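Local coordinates for proline dehydrogenase (Deinococcus radiodurans, PDB 4H6Q), which oxidises L-proline to (S)-1-pyrroline-5-carboxylate with FAD as cofactor and a quinone as electron acceptor, the first step in degrading proline to glutamate, at residues A[94-99]-A[276-281]; A[133-138]-A[187-192]; A[149-154]-A[163-168]. All coordinates share one frame; numbering follows the deposited sequence.

Interaction 1 (A[94-99]-A[276-281]). With TFB (tetrahydrofuran-2-carboxylic acid), chain D.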
loop_
_atom_site.group_PDB
_atom_site.type_symbol
_atom_site.label_atom_id
_atom_site.label_comp_id
_atom_site.label_asym_id
_atom_site.label_seq_id
_atom_site.Cartn_x
_atom_site.Cartn_y
_atom_site.Cartn_z
ATOM N N LYS A 94 16.015 1.752 3.559
ATOM C CA LYS A 94 15.302 3.023 3.566
ATOM C C LYS A 94 13.843 2.713 3.920
ATOM O O LYS A 94 13.191 1.938 3.257
ATOM C CB LYS A 94 15.401 3.700 2.193
ATOM C CG LYS A 94 15.177 5.210 2.186
ATOM C CD LYS A 94 15.368 5.790 0.728
ATOM C CE LYS A 94 15.891 7.191 0.744
ATOM N NZ LYS A 94 17.379 7.157 0.653
ATOM N N PRO A 95 13.312 3.345 4.978
ATOM C CA PRO A 95 11.932 3.012 5.358
ATOM C C PRO A 95 10.926 3.410 4.280
ATOM O O PRO A 95 10.899 4.563 3.722
ATOM C CB PRO A 95 11.736 3.785 6.674
ATOM C CG PRO A 95 13.094 4.174 7.131
ATOM C CD PRO A 95 13.934 4.293 5.907
ATOM N N TYR A 96 10.203 2.418 3.822
ATOM C CA TYR A 96 9.045 2.639 2.949
ATOM C C TYR A 96 7.967 1.754 3.559
ATOM O O TYR A 96 8.119 0.535 3.554
ATOM C CB TYR A 96 9.375 2.229 1.516
ATOM C CG TYR A 96 8.333 2.592 0.492
ATOM C CD1 TYR A 96 8.667 3.471 -0.545
ATOM C CD2 TYR A 96 7.018 2.074 0.545
ATOM C CE1 TYR A 96 7.741 3.790 -1.568
ATOM C CE2 TYR A 96 6.059 2.443 -0.437
ATOM C CZ TYR A 96 6.440 3.268 -1.487
ATOM O OH TYR A 96 5.508 3.548 -2.478
ATOM N N VAL A 97 6.936 2.376 4.129
ATOM C CA VAL A 97 5.947 1.667 4.943
ATOM C C VAL A 97 4.552 2.134 4.518
ATOM O O VAL A 97 4.323 3.351 4.334
ATOM C CB VAL A 97 6.183 1.936 6.474
ATOM C CG1 VAL A 97 5.089 1.353 7.319
ATOM C CG2 VAL A 97 7.555 1.436 6.910
ATOM N N SER A 98 3.618 1.173 4.456
ATOM C CA SER A 98 2.204 1.457 4.225
ATOM C C SER A 98 1.440 1.264 5.485
ATOM O O SER A 98 1.607 0.236 6.158
ATOM C CB SER A 98 1.653 0.560 3.100
ATOM O OG SER A 98 2.263 0.872 1.827
ATOM N N ILE A 99 0.606 2.250 5.799
ATOM C CA ILE A 99 -0.278 2.175 6.969
ATOM C C ILE A 99 -1.717 2.331 6.537
ATOM O O ILE A 99 -2.045 3.049 5.577
ATOM C CB ILE A 99 0.076 3.223 8.059
ATOM C CG1 ILE A 99 -0.134 4.667 7.576
ATOM C CG2 ILE A 99 1.537 2.997 8.541
ATOM C CD1 ILE A 99 0.108 5.728 8.672
ATOM N N ARG A 276 11.263 -0.536 -12.328
ATOM C CA ARG A 276 11.206 -0.581 -10.871
ATOM C C ARG A 276 10.049 -1.479 -10.441
ATOM O O ARG A 276 8.937 -1.355 -10.970
ATOM C CB ARG A 276 10.942 0.814 -10.317
ATOM C CG ARG A 276 12.139 1.762 -10.488
ATOM C CD ARG A 276 11.822 3.173 -9.970
ATOM N NE ARG A 276 13.059 3.979 -10.013
ATOM C CZ ARG A 276 13.197 5.134 -9.378
ATOM N NH1 ARG A 276 12.151 5.612 -8.704
ATOM N NH2 ARG A 276 14.354 5.805 -9.427
ATOM N N VAL A 277 10.312 -2.313 -9.430
ATOM C CA VAL A 277 9.294 -3.173 -8.840
ATOM C C VAL A 277 9.416 -3.050 -7.323
ATOM O O VAL A 277 10.517 -3.134 -6.772
ATOM C CB VAL A 277 9.481 -4.650 -9.226
ATOM C CG1 VAL A 277 8.368 -5.536 -8.598
ATOM C CG2 VAL A 277 9.546 -4.840 -10.740
ATOM N N ARG A 278 8.295 -2.856 -6.625
ATOM C CA ARG A 278 8.300 -2.783 -5.161
ATOM C C ARG A 278 7.179 -3.643 -4.626
ATOM O O ARG A 278 6.016 -3.458 -4.999
ATOM C CB ARG A 278 8.126 -1.328 -4.698
ATOM C CG ARG A 278 8.286 -1.193 -3.180
ATOM C CD ARG A 278 8.032 0.242 -2.724
ATOM N NE ARG A 278 8.959 1.254 -3.280
ATOM C CZ ARG A 278 10.129 1.590 -2.737
ATOM N NH1 ARG A 278 10.615 0.951 -1.663
ATOM N NH2 ARG A 278 10.786 2.624 -3.254
ATOM N N VAL A 279 7.520 -4.577 -3.741
ATOM C CA VAL A 279 6.571 -5.554 -3.264
ATOM C C VAL A 279 6.033 -5.169 -1.903
ATOM O O VAL A 279 6.790 -4.810 -0.972
ATOM C CB VAL A 279 7.231 -6.966 -3.210
ATOM C CG1 VAL A 279 6.436 -7.964 -2.372
ATOM C CG2 VAL A 279 7.409 -7.475 -4.630
ATOM N N TYR A 280 4.685 -5.236 -1.763
ATOM C CA TYR A 280 3.995 -4.979 -0.511
ATOM C C TYR A 280 4.232 -6.182 0.401
ATOM O O TYR A 280 3.839 -7.316 0.068
ATOM C CB TYR A 280 2.502 -4.754 -0.832
ATOM C CG TYR A 280 1.667 -4.180 0.293
ATOM C CD1 TYR A 280 1.226 -2.837 0.259
ATOM C CD2 TYR A 280 1.232 -4.986 1.380
ATOM C CE1 TYR A 280 0.464 -2.291 1.269
ATOM C CE2 TYR A 280 0.464 -4.446 2.417
ATOM C CZ TYR A 280 0.103 -3.092 2.353
ATOM O OH TYR A 280 -0.645 -2.637 3.394
ATOM N N LEU A 281 4.870 -5.918 1.544
ATOM C CA LEU A 281 5.483 -6.952 2.386
ATOM C C LEU A 281 4.876 -6.871 3.775
ATOM O O LEU A 281 5.283 -6.103 4.617
ATOM C CB LEU A 281 6.996 -6.775 2.432
ATOM C CG LEU A 281 7.825 -7.953 2.941
ATOM C CD1 LEU A 281 7.691 -8.253 4.434
ATOM C CD2 LEU A 281 7.594 -9.149 2.084
HETATM O OA TFB D . -4.452 -2.992 0.934
HETATM C CA TFB D . -4.811 -4.282 0.454
HETATM C C TFB D . -5.289 -5.162 1.591
HETATM O OB TFB D . -5.891 -6.233 1.316
HETATM C CB TFB D . -3.605 -4.865 -0.150
HETATM C CG TFB D . -2.513 -4.147 0.498
HETATM C CD TFB D . -3.035 -2.854 0.989
HETATM O OXT TFB D . -5.100 -4.847 2.823
#

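Interaction 2 (A[133-138]-A[187-192]). With FAD (flavin-adenine dinucleotide), chain C.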
loop_
_atom_site.group_PDB
_atom_site.type_symbol
_atom_site.label_atom_id
_atom_site.label_comp_id
_atom_site.label_asym_id
_atom_site.label_seq_id
_atom_site.Cartn_x
_atom_site.Cartn_y
_atom_site.Cartn_z
ATOM N N PHE A 133 9.539 7.046 3.431
ATOM C CA PHE A 133 8.281 7.320 2.770
ATOM C C PHE A 133 7.156 6.530 3.429
ATOM O O PHE A 133 7.362 5.318 3.732
ATOM C CB PHE A 133 8.388 6.930 1.280
ATOM C CG PHE A 133 7.156 7.216 0.469
ATOM C CD1 PHE A 133 6.967 8.462 -0.121
ATOM C CD2 PHE A 133 6.199 6.224 0.281
ATOM C CE1 PHE A 133 5.824 8.697 -0.922
ATOM C CE2 PHE A 133 5.080 6.450 -0.493
ATOM C CZ PHE A 133 4.889 7.688 -1.085
ATOM N N ILE A 134 5.979 7.156 3.570
ATOM C CA ILE A 134 4.801 6.447 4.090
ATOM C C ILE A 134 3.699 6.535 3.065
ATOM O O ILE A 134 3.392 7.639 2.583
ATOM C CB ILE A 134 4.298 7.135 5.386
ATOM C CG1 ILE A 134 5.362 7.124 6.508
ATOM C CG2 ILE A 134 2.988 6.502 5.875
ATOM C CD1 ILE A 134 5.882 5.682 6.882
ATOM N N CYS A 135 3.075 5.389 2.765
ATOM C CA CYS A 135 1.849 5.385 1.989
ATOM C C CYS A 135 0.629 5.219 2.903
ATOM O O CYS A 135 0.622 4.309 3.752
ATOM C CB CYS A 135 1.854 4.262 0.932
ATOM S SG CYS A 135 0.304 4.240 -0.047
ATOM N N LEU A 136 -0.377 6.079 2.737
ATOM C CA LEU A 136 -1.692 5.915 3.379
ATOM C C LEU A 136 -2.528 5.012 2.474
ATOM O O LEU A 136 -3.021 5.447 1.411
ATOM C CB LEU A 136 -2.385 7.271 3.554
ATOM C CG LEU A 136 -1.475 8.350 4.191
ATOM C CD1 LEU A 136 -2.197 9.683 4.213
ATOM C CD2 LEU A 136 -1.001 7.962 5.604
ATOM N N ASP A 137 -2.679 3.725 2.870
ATOM C CA ASP A 137 -3.508 2.782 2.099
ATOM C C ASP A 137 -4.960 3.316 2.046
ATOM O O ASP A 137 -5.423 4.047 2.936
ATOM C CB ASP A 137 -3.525 1.425 2.792
ATOM C CG ASP A 137 -2.262 0.615 2.601
ATOM O OD1 ASP A 137 -1.375 0.965 1.789
ATOM O OD2 ASP A 137 -2.201 -0.456 3.315
ATOM N N MET A 138 -5.669 2.959 0.992
ATOM C CA MET A 138 -7.081 3.324 0.920
ATOM C C MET A 138 -7.978 2.179 1.373
ATOM O O MET A 138 -7.887 1.055 0.848
ATOM C CB MET A 138 -7.484 3.818 -0.475
ATOM C CG MET A 138 -8.856 4.545 -0.471
ATOM S SD MET A 138 -8.872 6.085 0.508
ATOM C CE MET A 138 -7.870 7.168 -0.476
ATOM N N ASN A 187 2.519 11.425 -5.020
ATOM C CA ASN A 187 2.830 10.008 -5.284
ATOM C C ASN A 187 1.547 9.214 -4.972
ATOM O O ASN A 187 1.099 9.201 -3.810
ATOM C CB ASN A 187 3.973 9.623 -4.331
ATOM C CG ASN A 187 4.407 8.179 -4.452
ATOM O OD1 ASN A 187 3.544 7.300 -4.427
ATOM N ND2 ASN A 187 5.694 7.911 -4.554
ATOM N N ILE A 188 0.971 8.565 -5.995
ATOM C CA ILE A 188 -0.259 7.768 -5.816
ATOM C C ILE A 188 -0.093 6.377 -6.391
ATOM O O ILE A 188 0.392 6.227 -7.550
ATOM C CB ILE A 188 -1.488 8.485 -6.434
ATOM C CG1 ILE A 188 -1.691 9.857 -5.799
ATOM C CG2 ILE A 188 -2.751 7.624 -6.165
ATOM C CD1 ILE A 188 -2.958 10.618 -6.283
ATOM N N ARG A 189 -0.488 5.371 -5.603
ATOM C CA ARG A 189 -0.603 3.979 -6.030
ATOM C C ARG A 189 -2.006 3.760 -6.623
ATOM O O ARG A 189 -2.996 4.062 -5.951
ATOM C CB ARG A 189 -0.414 3.087 -4.805
ATOM C CG ARG A 189 -0.512 1.564 -5.145
ATOM C CD ARG A 189 -0.810 0.712 -3.893
ATOM N NE ARG A 189 0.287 0.844 -2.943
ATOM C CZ ARG A 189 0.166 0.789 -1.609
ATOM N NH1 ARG A 189 1.257 1.044 -0.868
ATOM N NH2 ARG A 189 -1.001 0.422 -1.052
ATOM N N MET A 190 -2.100 3.288 -7.861
ATOM C CA MET A 190 -3.380 2.925 -8.466
ATOM C C MET A 190 -3.616 1.446 -8.259
ATOM O O MET A 190 -2.717 0.631 -8.550
ATOM C CB MET A 190 -3.394 3.233 -9.954
ATOM C CG MET A 190 -3.001 4.705 -10.272
ATOM S SD MET A 190 -3.955 5.881 -9.280
ATOM C CE MET A 190 -3.184 7.396 -9.864
ATOM N N VAL A 191 -4.807 1.102 -7.725
ATOM C CA VAL A 191 -5.180 -0.297 -7.474
ATOM C C VAL A 191 -6.577 -0.480 -8.047
ATOM O O VAL A 191 -7.270 0.506 -8.330
ATOM C CB VAL A 191 -5.197 -0.616 -5.951
ATOM C CG1 VAL A 191 -3.834 -0.303 -5.336
ATOM C CG2 VAL A 191 -6.289 0.156 -5.205
ATOM N N LYS A 192 -7.022 -1.727 -8.204
ATOM C CA LYS A 192 -8.420 -1.999 -8.604
ATOM C C LYS A 192 -9.381 -1.729 -7.442
ATOM O O LYS A 192 -10.356 -0.984 -7.618
ATOM C CB LYS A 192 -8.557 -3.421 -9.180
ATOM C CG LYS A 192 -7.799 -3.592 -10.492
ATOM C CD LYS A 192 -8.146 -4.930 -11.169
ATOM C CE LYS A 192 -7.184 -5.158 -12.358
ATOM N NZ LYS A 192 -7.719 -6.290 -13.210
HETATM P PA FAD C . -7.167 -9.154 -10.568
HETATM O O1A FAD C . -7.931 -8.759 -11.836
HETATM O O2A FAD C . -7.944 -9.398 -9.341
HETATM O O5B FAD C . -6.271 -10.350 -10.720
HETATM C C5B FAD C . -5.340 -10.408 -11.789
HETATM C C4B FAD C . -4.522 -11.683 -11.795
HETATM O O4B FAD C . -3.553 -11.568 -10.778
HETATM C C3B FAD C . -5.285 -12.906 -11.437
HETATM O O3B FAD C . -6.012 -13.487 -12.507
HETATM C C2B FAD C . -4.202 -13.766 -10.908
HETATM O O2B FAD C . -3.368 -14.262 -11.933
HETATM C C1B FAD C . -3.425 -12.781 -10.095
HETATM N N9A FAD C . -3.917 -12.622 -8.726
HETATM C C8A FAD C . -4.401 -11.450 -8.146
HETATM N N7A FAD C . -4.761 -11.641 -6.877
HETATM C C5A FAD C . -4.480 -12.972 -6.580
HETATM C C6A FAD C . -4.637 -13.755 -5.451
HETATM N N6A FAD C . -5.159 -13.218 -4.235
HETATM N N1A FAD C . -4.269 -15.044 -5.517
HETATM C C2A FAD C . -3.758 -15.588 -6.641
HETATM N N3A FAD C . -3.590 -14.880 -7.768
HETATM C C4A FAD C . -3.931 -13.596 -7.738
HETATM N N1 FAD C . -6.668 -2.124 -2.801
HETATM C C2 FAD C . -7.228 -1.243 -1.929
HETATM O O2 FAD C . -8.536 -1.144 -1.944
HETATM N N3 FAD C . -6.488 -0.468 -1.079
HETATM C C4 FAD C . -5.100 -0.547 -1.055
HETATM O O4 FAD C . -4.389 0.212 -0.197
HETATM C C4X FAD C . -4.447 -1.485 -1.970
HETATM N N5 FAD C . -3.081 -1.607 -1.994
HETATM C C5X FAD C . -2.537 -2.481 -2.908
HETATM C C6 FAD C . -1.141 -2.621 -2.966
HETATM C C7 FAD C . -0.556 -3.493 -3.920
HETATM C C7M FAD C . 0.962 -3.646 -3.985
HETATM C C8 FAD C . -1.399 -4.211 -4.801
HETATM C C8M FAD C . -0.820 -5.141 -5.833
HETATM C C9 FAD C . -2.795 -4.090 -4.710
HETATM C C9A FAD C . -3.357 -3.224 -3.793
HETATM N N10 FAD C . -4.760 -3.098 -3.752
HETATM C C10 FAD C . -5.310 -2.238 -2.835
HETATM C "C1'" FAD C . -5.633 -3.811 -4.671
HETATM C "C2'" FAD C . -6.287 -5.059 -4.167
HETATM O "O2'" FAD C . -5.378 -5.631 -3.234
HETATM C "C3'" FAD C . -6.626 -5.676 -5.546
HETATM O "O3'" FAD C . -7.933 -5.467 -5.991
HETATM C "C4'" FAD C . -6.226 -7.078 -5.789
HETATM O "O4'" FAD C . -4.854 -7.094 -5.608
HETATM C "C5'" FAD C . -6.606 -7.449 -7.215
HETATM O "O5'" FAD C . -5.479 -7.956 -7.860
HETATM P P FAD C . -5.032 -7.479 -9.312
HETATM O O1P FAD C . -4.954 -5.952 -9.616
HETATM O O2P FAD C . -3.818 -8.403 -9.599
HETATM O O3P FAD C . -6.112 -8.078 -10.353
#

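Interaction 3 (A[149-154]-A[163-168]). With FAD (flavin-adenine dinucleotide), chain C.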
loop_
_atom_site.group_PDB
_atom_site.type_symbol
_atom_site.label_atom_id
_atom_site.label_comp_id
_atom_site.label_asym_id
_atom_site.label_seq_id
_atom_site.Cartn_x
_atom_site.Cartn_y
_atom_site.Cartn_z
ATOM N N GLU A 149 -8.485 14.261 2.708
ATOM C CA GLU A 149 -8.289 15.484 3.473
ATOM C C GLU A 149 -7.011 15.405 4.309
ATOM O O GLU A 149 -6.170 16.328 4.321
ATOM C CB GLU A 149 -9.475 15.745 4.387
ATOM N N GLN A 150 -6.842 14.287 5.020
ATOM C CA GLN A 150 -5.669 14.107 5.866
ATOM C C GLN A 150 -4.395 13.997 5.020
ATOM O O GLN A 150 -3.339 14.557 5.385
ATOM C CB GLN A 150 -5.843 12.917 6.786
ATOM C CG GLN A 150 -6.947 13.115 7.819
ATOM C CD GLN A 150 -7.211 11.911 8.706
ATOM O OE1 GLN A 150 -7.033 10.768 8.310
ATOM N NE2 GLN A 150 -7.640 12.185 9.940
ATOM N N PHE A 151 -4.487 13.319 3.871
ATOM C CA PHE A 151 -3.358 13.281 2.925
ATOM C C PHE A 151 -2.914 14.685 2.514
ATOM O O PHE A 151 -1.710 15.016 2.583
ATOM C CB PHE A 151 -3.704 12.449 1.699
ATOM C CG PHE A 151 -2.631 12.459 0.666
ATOM C CD1 PHE A 151 -1.371 11.886 0.931
ATOM C CD2 PHE A 151 -2.870 13.013 -0.582
ATOM C CE1 PHE A 151 -0.369 11.920 -0.029
ATOM C CE2 PHE A 151 -1.854 13.034 -1.555
ATOM C CZ PHE A 151 -0.601 12.465 -1.289
ATOM N N ARG A 152 -3.859 15.543 2.132
ATOM C CA ARG A 152 -3.504 16.910 1.730
ATOM C C ARG A 152 -2.847 17.653 2.895
ATOM O O ARG A 152 -1.809 18.317 2.710
ATOM C CB ARG A 152 -4.762 17.633 1.234
ATOM C CG ARG A 152 -4.540 19.097 0.907
ATOM C CD ARG A 152 -5.776 19.742 0.254
ATOM N NE ARG A 152 -5.996 19.250 -1.107
ATOM C CZ ARG A 152 -5.383 19.717 -2.196
ATOM N NH1 ARG A 152 -4.490 20.712 -2.102
ATOM N NH2 ARG A 152 -5.661 19.203 -3.408
ATOM N N THR A 153 -3.409 17.530 4.106
ATOM C CA THR A 153 -2.773 18.141 5.276
ATOM C C THR A 153 -1.313 17.645 5.468
ATOM O O THR A 153 -0.389 18.436 5.706
ATOM C CB THR A 153 -3.598 17.850 6.536
ATOM O OG1 THR A 153 -4.879 18.453 6.379
ATOM C CG2 THR A 153 -2.918 18.361 7.819
ATOM N N LEU A 154 -1.118 16.337 5.364
ATOM C CA LEU A 154 0.168 15.735 5.646
ATOM C C LEU A 154 1.193 16.073 4.570
ATOM O O LEU A 154 2.391 16.258 4.887
ATOM C CB LEU A 154 0.054 14.214 5.832
ATOM C CG LEU A 154 -0.714 13.859 7.112
ATOM C CD1 LEU A 154 -1.229 12.418 7.038
ATOM C CD2 LEU A 154 0.155 14.096 8.380
ATOM N N VAL A 163 5.151 11.373 1.788
ATOM C CA VAL A 163 3.860 10.718 2.072
ATOM C C VAL A 163 3.105 10.624 0.779
ATOM O O VAL A 163 3.087 11.578 -0.006
ATOM C CB VAL A 163 3.056 11.455 3.175
ATOM C CG1 VAL A 163 2.779 12.931 2.850
ATOM C CG2 VAL A 163 1.767 10.729 3.503
ATOM N N GLY A 164 2.491 9.465 0.547
ATOM C CA GLY A 164 1.693 9.165 -0.627
ATOM C C GLY A 164 0.372 8.531 -0.243
ATOM O O GLY A 164 0.122 8.287 0.957
ATOM N N THR A 165 -0.454 8.251 -1.235
ATOM C CA THR A 165 -1.704 7.538 -0.947
ATOM C C THR A 165 -2.085 6.646 -2.136
ATOM O O THR A 165 -1.192 6.325 -2.955
ATOM C CB THR A 165 -2.835 8.499 -0.456
ATOM O OG1 THR A 165 -3.917 7.725 0.065
ATOM C CG2 THR A 165 -3.374 9.420 -1.555
ATOM N N VAL A 166 -3.349 6.222 -2.161
ATOM C CA VAL A 166 -3.838 5.178 -3.058
ATOM C C VAL A 166 -5.194 5.619 -3.617
ATOM O O VAL A 166 -5.995 6.225 -2.884
ATOM C CB VAL A 166 -4.068 3.857 -2.276
ATOM C CG1 VAL A 166 -4.656 2.773 -3.173
ATOM C CG2 VAL A 166 -2.755 3.383 -1.561
ATOM N N LEU A 167 -5.454 5.339 -4.902
ATOM C CA LEU A 167 -6.805 5.490 -5.456
ATOM C C LEU A 167 -7.230 4.191 -6.080
ATOM O O LEU A 167 -6.420 3.477 -6.748
ATOM C CB LEU A 167 -6.919 6.618 -6.480
ATOM C CG LEU A 167 -6.694 8.013 -5.892
ATOM C CD1 LEU A 167 -6.590 9.028 -6.976
ATOM C CD2 LEU A 167 -7.799 8.415 -4.915
ATOM N N GLN A 168 -8.519 3.894 -5.884
ATOM C CA GLN A 168 -9.074 2.590 -6.317
ATOM C C GLN A 168 -9.880 2.757 -7.606
ATOM O O GLN A 168 -10.867 3.558 -7.650
ATOM C CB GLN A 168 -9.983 1.982 -5.229
ATOM C CG GLN A 168 -9.276 1.742 -3.901
ATOM C CD GLN A 168 -10.155 1.991 -2.717
ATOM O OE1 GLN A 168 -10.891 2.981 -2.697
ATOM N NE2 GLN A 168 -10.025 1.178 -1.686
HETATM P PA FAD C . -7.167 -9.154 -10.568
HETATM O O1A FAD C . -7.931 -8.759 -11.836
HETATM O O2A FAD C . -7.944 -9.398 -9.341
HETATM O O5B FAD C . -6.271 -10.350 -10.720
HETATM C C5B FAD C . -5.340 -10.408 -11.789
HETATM C C4B FAD C . -4.522 -11.683 -11.795
HETATM O O4B FAD C . -3.553 -11.568 -10.778
HETATM C C3B FAD C . -5.285 -12.906 -11.437
HETATM O O3B FAD C . -6.012 -13.487 -12.507
HETATM C C2B FAD C . -4.202 -13.766 -10.908
HETATM O O2B FAD C . -3.368 -14.262 -11.933
HETATM C C1B FAD C . -3.425 -12.781 -10.095
HETATM N N9A FAD C . -3.917 -12.622 -8.726
HETATM C C8A FAD C . -4.401 -11.450 -8.146
HETATM N N7A FAD C . -4.761 -11.641 -6.877
HETATM C C5A FAD C . -4.480 -12.972 -6.580
HETATM C C6A FAD C . -4.637 -13.755 -5.451
HETATM N N6A FAD C . -5.159 -13.218 -4.235
HETATM N N1A FAD C . -4.269 -15.044 -5.517
HETATM C C2A FAD C . -3.758 -15.588 -6.641
HETATM N N3A FAD C . -3.590 -14.880 -7.768
HETATM C C4A FAD C . -3.931 -13.596 -7.738
HETATM N N1 FAD C . -6.668 -2.124 -2.801
HETATM C C2 FAD C . -7.228 -1.243 -1.929
HETATM O O2 FAD C . -8.536 -1.144 -1.944
HETATM N N3 FAD C . -6.488 -0.468 -1.079
HETATM C C4 FAD C . -5.100 -0.547 -1.055
HETATM O O4 FAD C . -4.389 0.212 -0.197
HETATM C C4X FAD C . -4.447 -1.485 -1.970
HETATM N N5 FAD C . -3.081 -1.607 -1.994
HETATM C C5X FAD C . -2.537 -2.481 -2.908
HETATM C C6 FAD C . -1.141 -2.621 -2.966
HETATM C C7 FAD C . -0.556 -3.493 -3.920
HETATM C C7M FAD C . 0.962 -3.646 -3.985
HETATM C C8 FAD C . -1.399 -4.211 -4.801
HETATM C C8M FAD C . -0.820 -5.141 -5.833
HETATM C C9 FAD C . -2.795 -4.090 -4.710
HETATM C C9A FAD C . -3.357 -3.224 -3.793
HETATM N N10 FAD C . -4.760 -3.098 -3.752
HETATM C C10 FAD C . -5.310 -2.238 -2.835
HETATM C "C1'" FAD C . -5.633 -3.811 -4.671
HETATM C "C2'" FAD C . -6.287 -5.059 -4.167
HETATM O "O2'" FAD C . -5.378 -5.631 -3.234
HETATM C "C3'" FAD C . -6.626 -5.676 -5.546
HETATM O "O3'" FAD C . -7.933 -5.467 -5.991
HETATM C "C4'" FAD C . -6.226 -7.078 -5.789
HETATM O "O4'" FAD C . -4.854 -7.094 -5.608
HETATM C "C5'" FAD C . -6.606 -7.449 -7.215
HETATM O "O5'" FAD C . -5.479 -7.956 -7.860
HETATM P P FAD C . -5.032 -7.479 -9.312
HETATM O O1P FAD C . -4.954 -5.952 -9.616
HETATM O O2P FAD C . -3.818 -8.403 -9.599
HETATM O O3P FAD C . -6.112 -8.078 -10.353
#

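Interaction 1 (A[94-99]-A[276-281])
Ser98 and Tyr280 mark the closest approach of the two backbones, their CA atoms 8.2 Å apart, which is too far for main-chain pairing, so the contact is made by side chains reaching into the barrel. Its largest piece is the stack of Arg278 on Tyr96. Extended over its first two torsions and then bent at chi3 (-62°), the arginine lays its chain across one face of the phenol. CD sits above the ring centre in a CH-pi contact, 3.6 Å from CD to the Tyr96 centroid. The guanidinium continues toward the CD1–CE1 side, nearly parallel to the ring at 15°, and Arg278 CZ comes to 3.2 Å from Tyr96 CD1. An arginine suits this place because it is flat enough to lie on an aromatic ring while its N-H groups point outward to other acceptors: NE forms a salt bridge with Glu255, and NH1 bonds to the carbonyl of Gly59.

Toward the C-terminal ends of the strands, Ser98 CB packs obliquely against Tyr280, 3.6 Å from CE1. The serine is small enough to sit beside the phenol, and its OG is hydrogen-bonded to Asn60 and to Arg189. Tyr280, probably critical for catalysis as in relatives, offers a face to the bound proline analogue: its CZ lies 3.4 Å from TFB CG, which stands over the rim of the ring rather than its centre. The phenol OH hydrogen-bonds to Asp137, consistent with its holding the ring against CG and CD of the ligand.

Strand 58-63 runs between the two segments. Leu61 pairs with the backbones of Tyr96 and Ser98, strand 133-136 borders the other side of strand 96-99, and strand 254-259 flanks strand 277-283 with Leu259 against Tyr280.

Interaction 2 (A[133-138]-A[187-192])
Arg189 and Asp137 meet because of two different side-chain courses: the arginine leaves its strand with CG anti to the backbone N (chi1 -180°) and bends at chi3, whereas the aspartate sets CG anti to its own carbonyl carbon (chi1 -76°). The resulting salt bridge joins NH2 of Arg189 to OD1 of Asp137 over 2.9 Å. OD1 sits at the guanidinium edge, close to its plane, but the N-H meets it from above the carboxylate plane, the two planes being 66° apart. The same NH2 donates to the flavin by a bent bond, 3.1 Å from Arg189 NH2 to FAD N5; arginine suits the place because one long side chain serves both acceptors. Asp137 OD2 is engaged by Tyr280 and Lys100.

Both strands belong to the parallel beta8-alpha8 barrel, with strand 163-168 between them. Asp137 comes near the C-terminal end of its strand and Arg189 reaches into the barrel; both are probably active-site residues, as in relatives. Met138 O accepts from FAD N3 over 2.8 Å, and Lys192 NZ reaches the diphosphate at FAD O1A.

Cys135 lays SG over one guanidinium face, 3.4 Å from Arg189 NH1. A leucine in place of Arg189 would probably leave Asp137 OD1 without its ion-pair partner and flavin N5 without this donor. Toward the strand starts, Phe133 CZ rests obliquely 3.4 Å from Asn187 CG, while Asn187 OD1 is hydrogen-bonded to Asn228.

Interaction 3 (A[149-154]-A[163-168])
Phe151 and Thr165 supply the aromatic part of this contact. The methyl of the threonine stands over one face of the ring, 3.7 Å from Thr165 CG2 to the Phe151 centroid and only 10° off the normal, a well-centred CH-pi contact. Leaving the helix with CG anti to its backbone N (chi1 176°), the phenylalanine extends its ring toward the strand. A beta-branched threonine suits the site because its two branches do different work: CG2 lies over the aromatic face, and OG1 hydrogen-bonds to the carbonyl of Leu136 on the next strand.

The ring edge meets main chain instead. Phe151 CE1 lies 3.5 Å from Val163 O, which approaches near the plane of the ring, and touches the carbonyl carbon of Gly164 obliquely at the same distance. A side chain at Gly164 would point away from the helix.

Helix 144-158 is the connection of the beta-alpha-beta unit linking the neighbouring parallel strands 133-136 and 163-168, and packs on the outside of the barrel. It returns almost antiparallel to strand 163-168: the axes of segments 149-154 and 163-168 approach to 8.8 Å, at 161°.

Apolar packing completes the contact. Val163 CG1 lies 4.2 Å from Leu154 CB, while CG2 of the same valine approaches Phe151; a branched aliphatic residue suits this buried place because its two methyls serve two neighbours.

The strand's other face turns to the flavin. Gln168 gives a nearly straight hydrogen bond, 2.8 Å from its NE2 to FAD O2, and Val166 packs near FAD O4.

In the fold
All three contacts reach the same eight-stranded barrel and lie successively nested along the chain, interaction 3 inside interaction 2 and that inside interaction 1. Interactions 1 and 2, with centres about 10 Å apart, meet at the active site, where Tyr280 OH is 2.7 Å from Asp137 OD2, beside the proline analogue; toward the N-terminal ends of the strands, Tyr96 also packs on Phe133. Interactions 2 and 3 have centres about 8 Å apart and share the flavin: interaction 2 holds its N3, O4 and N5 and the diphosphate, interaction 3 its O2. Leu136 O lies 2.8 Å from Thr165 OG1 at their seam. Interactions 1 and 3 do not touch: their nearest atoms are about 7 Å apart.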